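Long-range contact in signal peptidase I (Enterococcus faecalis, PDB 4ME8), which probably cleaves hydrophobic N-terminal signal or leader sequences from secreted proteins, as a serine endopeptidase of the S26 family: residues Glu98-Leu103 and Phe126-Gln131. Residues are numbered along the deposited sequence; the frame is centred on the assembly and turned at random.
Sequences EATQSL and FGFVKQ. With EDO (1,2-ethanediol), chain C.
The methyl CG2 of Thr100 sits over one face of the Phe128 ring in a CH-pi contact. Thr100 CG2 is 3.7 Å from the centroid of the Phe128 ring and near the ring normal (21° off it). It is displaced toward the rim, and its closest ring atom is CZ of Phe128. The two side chains cross at about a right angle. Chi1 of Thr100, 55°, sets CG2 anti to the carbonyl carbon, which brings the methyl over the ring, while OG1 bonds to Leu94 O. CB of Ser102 meets the same ring at its edge, 4.1 Å from CE2 of Phe128. Ser102 OG is bonded to Thr104 O.

In this S26 peptidase the contact packs the loop between strands 92-93 and 109-113 against the turn leading into strand 129-130, an outermost strand of its sheet. Phe128 also packs on Met109 and Phe111 of strand 109-113. The CB of Phe126 is directed away from residues 98-103, and its side chain lies about 5 Å from that of Lys46, a predicted active-site residue.

The backbones pass closely at Gly127, where Ala99 O lies 3.4 Å from Gly127 CA. CB of Ala99 rests 3.6 Å from Gly127 N.

One water bridges the segments. It donates to Ala99 O and accepts from Phe128 N, at 3.0 Å in each case. A 1,2-ethanediol, probably from the crystallisation liquor, accepts a bond from Ala99 N and is also bonded to Arg124 O.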
# COMPACT_ATOMS: atom_id res chain seq x y z
N GLU A 98 -2.67 5.75 12.46
CA GLU A 98 -4.00 6.01 13.00
C GLU A 98 -5.06 5.20 12.23
O GLU A 98 -5.92 4.58 12.83
CB GLU A 98 -4.28 7.53 12.92
CG GLU A 98 -5.66 8.01 13.35
CD GLU A 98 -5.80 9.54 13.38
OE1 GLU A 98 -5.03 10.26 12.70
OE2 GLU A 98 -6.71 10.05 14.08
N ALA A 99 -4.95 5.19 10.91
CA ALA A 99 -5.92 4.50 10.06
C ALA A 99 -5.93 2.95 10.16
O ALA A 99 -6.90 2.32 9.73
CB ALA A 99 -5.75 4.94 8.62
N THR A 100 -4.86 2.34 10.68
CA THR A 100 -4.81 0.87 10.80
C THR A 100 -4.76 0.35 12.23
O THR A 100 -5.55 -0.53 12.58
CB THR A 100 -3.64 0.25 10.01
OG1 THR A 100 -2.40 0.85 10.42
CG2 THR A 100 -3.84 0.43 8.50
N GLN A 101 -3.82 0.86 13.04
CA GLN A 101 -3.61 0.42 14.44
C GLN A 101 -3.74 -1.08 14.63
O GLN A 101 -4.67 -1.56 15.29
CB GLN A 101 -4.56 1.15 15.38
CG GLN A 101 -4.27 2.63 15.50
CD GLN A 101 -5.18 3.32 16.47
OE1 GLN A 101 -5.41 2.85 17.59
NE2 GLN A 101 -5.72 4.45 16.06
N SER A 102 -2.79 -1.82 14.07
CA SER A 102 -2.90 -3.27 13.94
C SER A 102 -1.50 -3.87 13.73
O SER A 102 -0.65 -3.23 13.12
CB SER A 102 -3.81 -3.57 12.75
OG SER A 102 -3.72 -4.92 12.32
N LEU A 103 -1.26 -5.07 14.25
CA LEU A 103 0.03 -5.73 14.04
C LEU A 103 0.16 -6.17 12.59
O LEU A 103 1.19 -5.95 11.95
CB LEU A 103 0.18 -6.95 14.96
N PHE A 126 -6.79 6.00 4.65
CA PHE A 126 -8.15 5.41 4.72
C PHE A 126 -8.22 3.97 5.26
O PHE A 126 -9.30 3.37 5.30
CB PHE A 126 -8.94 5.58 3.40
CG PHE A 126 -8.37 4.87 2.18
CD1 PHE A 126 -7.82 3.59 2.25
CD2 PHE A 126 -8.46 5.47 0.94
CE1 PHE A 126 -7.33 2.95 1.13
CE2 PHE A 126 -7.98 4.84 -0.20
CZ PHE A 126 -7.42 3.57 -0.11
N GLY A 127 -7.09 3.41 5.69
CA GLY A 127 -7.09 2.11 6.35
C GLY A 127 -7.15 0.96 5.36
O GLY A 127 -6.94 1.16 4.17
N PHE A 128 -7.46 -0.23 5.85
CA PHE A 128 -7.43 -1.44 5.02
C PHE A 128 -8.58 -1.49 4.01
O PHE A 128 -9.65 -0.92 4.24
CB PHE A 128 -7.45 -2.70 5.89
CG PHE A 128 -6.29 -2.81 6.84
CD1 PHE A 128 -4.99 -3.05 6.37
CD2 PHE A 128 -6.48 -2.69 8.22
CE1 PHE A 128 -3.93 -3.16 7.25
CE2 PHE A 128 -5.41 -2.79 9.10
CZ PHE A 128 -4.13 -3.02 8.61
N VAL A 129 -8.34 -2.18 2.89
CA VAL A 129 -9.34 -2.35 1.84
C VAL A 129 -9.92 -3.77 1.88
O VAL A 129 -9.17 -4.74 1.96
CB VAL A 129 -8.70 -2.11 0.45
CG1 VAL A 129 -9.71 -2.38 -0.67
CG2 VAL A 129 -8.15 -0.69 0.37
N LYS A 130 -11.24 -3.89 1.84
CA LYS A 130 -11.86 -5.23 1.80
C LYS A 130 -11.57 -5.90 0.47
O LYS A 130 -11.84 -5.33 -0.59
CB LYS A 130 -13.38 -5.16 2.07
CG LYS A 130 -13.72 -4.89 3.53
CD LYS A 130 -15.14 -5.24 3.94
CE LYS A 130 -15.18 -5.56 5.43
NZ LYS A 130 -16.53 -5.46 6.06
N GLN A 131 -10.98 -7.10 0.53
CA GLN A 131 -10.74 -7.93 -0.66
C GLN A 131 -11.98 -8.05 -1.54
O GLN A 131 -11.91 -7.85 -2.75
CB GLN A 131 -10.29 -9.34 -0.26
CG GLN A 131 -8.90 -9.44 0.33
CD GLN A 131 -8.39 -10.88 0.44
OE1 GLN A 131 -9.02 -11.82 -0.01
NE2 GLN A 131 -7.23 -11.04 1.06
C1 EDO C . -0.97 8.56 10.10
O1 EDO C . 0.00 9.19 9.24
C2 EDO C . -2.38 8.73 9.55
O2 EDO C . -3.10 7.48 9.55
O HOH W 1 -8.59 0.17 8.57